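Local structure of chitin deacetylase 1 (Bombyx mori, 5ZNT) at residues I98-W112 with G121-K133. The protein removes the N-acetyl groups of chitin, using a zinc ion, to give chitosan and acetate; this chain carries its carbohydrate esterase 4 catalytic domain. Residues are numbered along the deposited sequence; the frame is centred on the assembly and turned at random.
Sequences IAVHSITHNDDERFW and GKEMAGMRVIIEK. With ZN (zinc ion), chain C.
Helix 121-133 packs on strand 98-100 and grips the zinc-binding loop that follows it, a buried polar and apolar contact in the polysaccharide deacetylase domain. The loop carries the HxxxH pair of the CE4 family. H101 and H105 each bind zinc through NE2, and D46 completes the protein ligands. H101 ND1 is hydrogen-bonded to R146 O. E123 holds the turn between the two histidines. Its chain bends at chi2 (-78°), which turns the carboxylate to the backbone of I103 and T104. OE1 takes a nearly straight bond from T104 N (3.0 Å, 174°) on its syn lone pair and a weak one from I103 N. OE2 lies 2.5 Å from T104 OG1, a very short hydrogen bond, and also accepts from a water held by N106 ND2. W112 CH2 packs 3.5 Å from E123 CD, ring and carboxylate planes 46° apart. Along the helix, I103 CG1 touches I130 CD1 at 3.7 Å. S102 N, without a hydrogen-bond partner in the model, is buried against M124 SD at 3.4 Å. V100 CB meets M127 CG, while I131 CD1 touches I98 CG2. With an alanine in place of E123, T104 N and OG1 would probably lose their carboxylate partner, and the turn could shift. The carboxylate is thus probably a second-shell group, fixing the backbone between the two zinc-binding histidines.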
loop_
_atom_site.group_PDB
_atom_site.type_symbol
_atom_site.label_atom_id
_atom_site.label_comp_id
_atom_site.label_asym_id
_atom_site.label_seq_id
_atom_site.Cartn_x
_atom_site.Cartn_y
_atom_site.Cartn_z
ATOM N N ILE A 98 8.065 -1.782 2.298
ATOM C CA ILE A 98 7.620 -1.323 3.612
ATOM C C ILE A 98 7.202 0.128 3.471
ATOM O O ILE A 98 7.988 0.952 2.999
ATOM C CB ILE A 98 8.721 -1.461 4.675
ATOM C CG1 ILE A 98 9.156 -2.913 4.798
ATOM C CG2 ILE A 98 8.221 -0.902 6.036
ATOM C CD1 ILE A 98 8.037 -3.881 5.209
ATOM N N ALA A 99 5.968 0.440 3.873
ATOM C CA ALA A 99 5.429 1.799 3.839
ATOM C C ALA A 99 4.879 2.124 5.224
ATOM O O ALA A 99 4.823 1.253 6.097
ATOM C CB ALA A 99 4.321 1.940 2.768
ATOM N N VAL A 100 4.467 3.384 5.459
ATOM C CA VAL A 100 4.083 3.791 6.815
ATOM C C VAL A 100 2.575 3.926 6.923
ATOM O O VAL A 100 1.888 4.355 5.982
ATOM C CB VAL A 100 4.778 5.083 7.285
ATOM C CG1 VAL A 100 6.307 4.955 7.163
ATOM C CG2 VAL A 100 4.259 6.321 6.555
ATOM N N HIS A 101 2.070 3.581 8.105
ATOM C CA HIS A 101 0.660 3.587 8.457
ATOM C C HIS A 101 0.477 4.254 9.826
ATOM O O HIS A 101 -0.450 3.918 10.569
ATOM C CB HIS A 101 0.128 2.154 8.450
ATOM C CG HIS A 101 -1.367 2.024 8.510
ATOM N ND1 HIS A 101 -2.223 2.791 7.750
ATOM C CD2 HIS A 101 -2.156 1.162 9.207
ATOM C CE1 HIS A 101 -3.473 2.422 7.988
ATOM N NE2 HIS A 101 -3.460 1.439 8.875
ATOM N N SER A 102 1.400 5.161 10.182
ATOM C CA SER A 102 1.420 6.026 11.371
ATOM C C SER A 102 2.006 5.357 12.625
ATOM O O SER A 102 2.129 4.131 12.708
ATOM C CB SER A 102 0.031 6.589 11.710
ATOM O OG SER A 102 -0.680 5.700 12.539
ATOM N N ILE A 103 2.376 6.182 13.603
ATOM C CA ILE A 103 2.853 5.683 14.895
ATOM C C ILE A 103 1.685 5.228 15.763
ATOM O O ILE A 103 1.669 4.101 16.272
ATOM C CB ILE A 103 3.674 6.775 15.607
ATOM C CG1 ILE A 103 5.010 6.982 14.880
ATOM C CG2 ILE A 103 3.849 6.409 17.123
ATOM C CD1 ILE A 103 5.872 8.129 15.464
ATOM N N THR A 104 0.683 6.085 15.936
ATOM C CA THR A 104 -0.352 5.818 16.928
ATOM C C THR A 104 -1.545 5.036 16.393
ATOM O O THR A 104 -2.246 4.407 17.193
ATOM C CB THR A 104 -0.904 7.122 17.535
ATOM O OG1 THR A 104 -1.710 7.794 16.561
ATOM C CG2 THR A 104 0.226 8.057 17.994
ATOM N N HIS A 105 -1.814 5.075 15.088
ATOM C CA HIS A 105 -3.067 4.530 14.543
ATOM C C HIS A 105 -4.273 5.047 15.341
ATOM O O HIS A 105 -5.225 4.311 15.624
ATOM C CB HIS A 105 -3.042 2.996 14.515
ATOM C CG HIS A 105 -3.887 2.396 13.432
ATOM N ND1 HIS A 105 -5.259 2.253 13.540
ATOM C CD2 HIS A 105 -3.552 1.894 12.218
ATOM C CE1 HIS A 105 -5.726 1.673 12.447
ATOM N NE2 HIS A 105 -4.712 1.465 11.621
ATOM N N ASN A 106 -4.190 6.307 15.753
ATOM C CA ASN A 106 -5.243 7.019 16.478
ATOM C C ASN A 106 -6.618 6.706 15.903
ATOM O O ASN A 106 -6.867 6.945 14.720
ATOM C CB ASN A 106 -4.960 8.522 16.386
ATOM C CG ASN A 106 -5.829 9.358 17.335
ATOM O OD1 ASN A 106 -6.934 8.968 17.678
ATOM N ND2 ASN A 106 -5.312 10.505 17.757
ATOM N N ASP A 107 -7.510 6.150 16.730
ATOM C CA ASP A 107 -8.807 5.708 16.223
ATOM C C ASP A 107 -9.851 6.811 16.215
ATOM O O ASP A 107 -11.004 6.543 15.863
ATOM C CB ASP A 107 -9.326 4.499 17.007
ATOM C CG ASP A 107 -9.597 4.805 18.476
ATOM O OD1 ASP A 107 -9.346 5.941 18.944
ATOM O OD2 ASP A 107 -10.040 3.874 19.173
ATOM N N ASP A 108 -9.465 8.034 16.558
ATOM C CA ASP A 108 -10.331 9.204 16.461
ATOM C C ASP A 108 -10.259 9.723 15.030
ATOM O O ASP A 108 -9.314 10.422 14.659
ATOM C CB ASP A 108 -9.899 10.261 17.467
ATOM C CG ASP A 108 -10.877 11.411 17.557
ATOM O OD1 ASP A 108 -11.838 11.437 16.758
ATOM O OD2 ASP A 108 -10.678 12.281 18.426
ATOM N N GLU A 109 -11.266 9.385 14.216
ATOM C CA GLU A 109 -11.220 9.727 12.795
ATOM C C GLU A 109 -11.216 11.227 12.551
ATOM O O GLU A 109 -10.762 11.671 11.488
ATOM C CB GLU A 109 -12.403 9.107 12.055
ATOM C CG GLU A 109 -12.268 7.641 11.803
ATOM C CD GLU A 109 -13.341 7.141 10.868
ATOM O OE1 GLU A 109 -13.985 7.975 10.198
ATOM O OE2 GLU A 109 -13.551 5.917 10.819
ATOM N N ARG A 110 -11.711 12.017 13.501
ATOM C CA ARG A 110 -11.699 13.455 13.309
ATOM C C ARG A 110 -10.314 14.035 13.553
ATOM O O ARG A 110 -9.986 15.096 13.004
ATOM C CB ARG A 110 -12.749 14.106 14.213
ATOM C CG ARG A 110 -14.030 13.273 14.331
ATOM C CD ARG A 110 -14.776 13.509 15.648
ATOM N NE ARG A 110 -13.901 13.420 16.815
ATOM C CZ ARG A 110 -14.192 13.915 18.014
ATOM N NH1 ARG A 110 -15.346 14.543 18.214
ATOM N NH2 ARG A 110 -13.329 13.782 19.012
ATOM N N PHE A 111 -9.486 13.357 14.359
ATOM C CA PHE A 111 -8.096 13.796 14.483
ATOM C C PHE A 111 -7.421 13.836 13.119
ATOM O O PHE A 111 -6.822 14.848 12.743
ATOM C CB PHE A 111 -7.312 12.889 15.435
ATOM C CG PHE A 111 -5.816 12.964 15.228
ATOM C CD1 PHE A 111 -5.083 14.012 15.775
ATOM C CD2 PHE A 111 -5.151 12.010 14.457
ATOM C CE1 PHE A 111 -3.717 14.108 15.566
ATOM C CE2 PHE A 111 -3.792 12.095 14.243
ATOM C CZ PHE A 111 -3.062 13.141 14.801
ATOM N N TRP A 112 -7.534 12.749 12.346
ATOM C CA TRP A 112 -6.858 12.685 11.049
ATOM C C TRP A 112 -7.413 13.722 10.072
ATOM O O TRP A 112 -6.654 14.402 9.367
ATOM C CB TRP A 112 -6.987 11.276 10.468
ATOM C CG TRP A 112 -6.298 10.251 11.322
ATOM C CD1 TRP A 112 -6.881 9.358 12.169
ATOM C CD2 TRP A 112 -4.887 10.052 11.433
ATOM N NE1 TRP A 112 -5.922 8.604 12.796
ATOM C CE2 TRP A 112 -4.684 9.010 12.364
ATOM C CE3 TRP A 112 -3.777 10.656 10.839
ATOM C CZ2 TRP A 112 -3.408 8.548 12.710
ATOM C CZ3 TRP A 112 -2.502 10.187 11.170
ATOM C CH2 TRP A 112 -2.331 9.159 12.107
ATOM N N GLY A 121 3.181 15.035 10.086
ATOM C CA GLY A 121 4.606 14.748 10.064
ATOM C C GLY A 121 5.032 13.878 11.231
ATOM O O GLY A 121 5.762 12.899 11.047
ATOM N N LYS A 122 4.555 14.195 12.439
ATOM C CA LYS A 122 4.936 13.381 13.596
ATOM C C LYS A 122 4.459 11.947 13.437
ATOM O O LYS A 122 5.184 11.010 13.779
ATOM C CB LYS A 122 4.388 13.981 14.887
ATOM C CG LYS A 122 5.095 15.290 15.278
ATOM C CD LYS A 122 4.380 15.953 16.450
ATOM C CE LYS A 122 5.282 16.075 17.653
ATOM N NZ LYS A 122 4.512 16.518 18.848
ATOM N N GLU A 123 3.247 11.761 12.912
ATOM C CA GLU A 123 2.703 10.417 12.721
ATOM C C GLU A 123 3.440 9.669 11.617
ATOM O O GLU A 123 3.800 8.507 11.790
ATOM C CB GLU A 123 1.208 10.484 12.395
ATOM C CG GLU A 123 0.314 10.855 13.598
ATOM C CD GLU A 123 0.106 9.668 14.533
ATOM O OE1 GLU A 123 0.741 8.619 14.318
ATOM O OE2 GLU A 123 -0.702 9.767 15.472
ATOM N N MET A 124 3.655 10.310 10.462
ATOM C CA MET A 124 4.116 9.564 9.289
ATOM C C MET A 124 5.630 9.637 9.125
ATOM O O MET A 124 6.284 8.606 8.938
ATOM C CB MET A 124 3.396 10.076 8.023
ATOM C CG MET A 124 1.856 9.846 8.088
ATOM S SD MET A 124 1.483 8.111 8.435
ATOM C CE MET A 124 -0.296 8.181 8.274
ATOM N N ALA A 125 6.207 10.843 9.179
ATOM C CA ALA A 125 7.665 10.925 9.138
ATOM C C ALA A 125 8.278 10.286 10.379
ATOM O O ALA A 125 9.351 9.682 10.296
ATOM C CB ALA A 125 8.127 12.378 9.002
ATOM N N GLY A 126 7.613 10.411 11.529
ATOM C CA GLY A 126 8.073 9.713 12.719
ATOM C C GLY A 126 8.092 8.210 12.539
ATOM O O GLY A 126 9.061 7.541 12.899
ATOM N N MET A 127 7.019 7.651 11.963
ATOM C CA MET A 127 6.991 6.209 11.746
ATOM C C MET A 127 8.089 5.790 10.778
ATOM O O MET A 127 8.705 4.729 10.956
ATOM C CB MET A 127 5.622 5.761 11.218
ATOM C CG MET A 127 5.507 4.250 10.978
ATOM S SD MET A 127 5.958 3.255 12.457
ATOM C CE MET A 127 5.864 1.575 11.825
ATOM N N ARG A 128 8.358 6.606 9.752
ATOM C CA ARG A 128 9.495 6.312 8.873
ATOM C C ARG A 128 10.809 6.259 9.654
ATOM O O ARG A 128 11.666 5.399 9.399
ATOM C CB ARG A 128 9.585 7.345 7.741
ATOM C CG ARG A 128 10.792 7.105 6.776
ATOM C CD ARG A 128 10.775 8.098 5.579
ATOM N NE ARG A 128 10.823 9.475 6.049
ATOM C CZ ARG A 128 10.589 10.530 5.278
ATOM N NH1 ARG A 128 10.297 10.359 3.997
ATOM N NH2 ARG A 128 10.648 11.754 5.786
ATOM N N VAL A 129 10.996 7.175 10.605
ATOM C CA VAL A 129 12.219 7.152 11.418
ATOM C C VAL A 129 12.312 5.855 12.222
ATOM O O VAL A 129 13.375 5.222 12.294
ATOM C CB VAL A 129 12.256 8.386 12.341
ATOM C CG1 VAL A 129 13.230 8.178 13.524
ATOM C CG2 VAL A 129 12.606 9.653 11.546
ATOM N N ILE A 130 11.205 5.446 12.846
ATOM C CA ILE A 130 11.200 4.209 13.627
ATOM C C ILE A 130 11.610 3.027 12.765
ATOM O O ILE A 130 12.480 2.221 13.141
ATOM C CB ILE A 130 9.812 3.984 14.260
ATOM C CG1 ILE A 130 9.466 5.145 15.199
ATOM C CG2 ILE A 130 9.772 2.638 15.017
ATOM C CD1 ILE A 130 8.058 5.026 15.821
ATOM N N ILE A 131 10.989 2.897 11.590
ATOM C CA ILE A 131 11.288 1.765 10.711
ATOM C C ILE A 131 12.745 1.785 10.285
ATOM O O ILE A 131 13.442 0.761 10.362
ATOM C CB ILE A 131 10.381 1.779 9.475
ATOM C CG1 ILE A 131 8.915 1.528 9.880
ATOM C CG2 ILE A 131 10.853 0.721 8.472
ATOM C CD1 ILE A 131 7.938 1.802 8.721
ATOM N N GLU A 132 13.208 2.935 9.775
ATOM C CA GLU A 132 14.573 3.030 9.258
ATOM C C GLU A 132 15.583 2.681 10.339
ATOM O O GLU A 132 16.565 1.963 10.077
ATOM C CB GLU A 132 14.831 4.430 8.695
ATOM C CG GLU A 132 14.057 4.701 7.377
ATOM C CD GLU A 132 14.286 6.115 6.804
ATOM O OE1 GLU A 132 14.875 6.964 7.486
ATOM O OE2 GLU A 132 13.865 6.387 5.664
ATOM N N LYS A 133 15.330 3.131 11.576
ATOM C CA LYS A 133 16.231 2.777 12.669
ATOM C C LYS A 133 16.100 1.309 13.065
ATOM O O LYS A 133 17.075 0.551 12.985
ATOM C CB LYS A 133 15.998 3.660 13.894
ATOM C CG LYS A 133 16.891 3.236 15.076
ATOM C CD LYS A 133 16.870 4.270 16.210
ATOM C CE LYS A 133 17.667 3.721 17.434
ATOM N NZ LYS A 133 17.675 4.746 18.538
HETATM ZN ZN ZN C . -4.964 0.340 9.872
HETATM O O HOH W 1 -2.283 10.864 17.513
HETATM O O HOH W 2 -5.847 -0.228 7.830
HETATM O O HOH W 3 -6.591 1.722 9.004
HETATM O O HOH W 4 -6.542 -0.879 10.675
#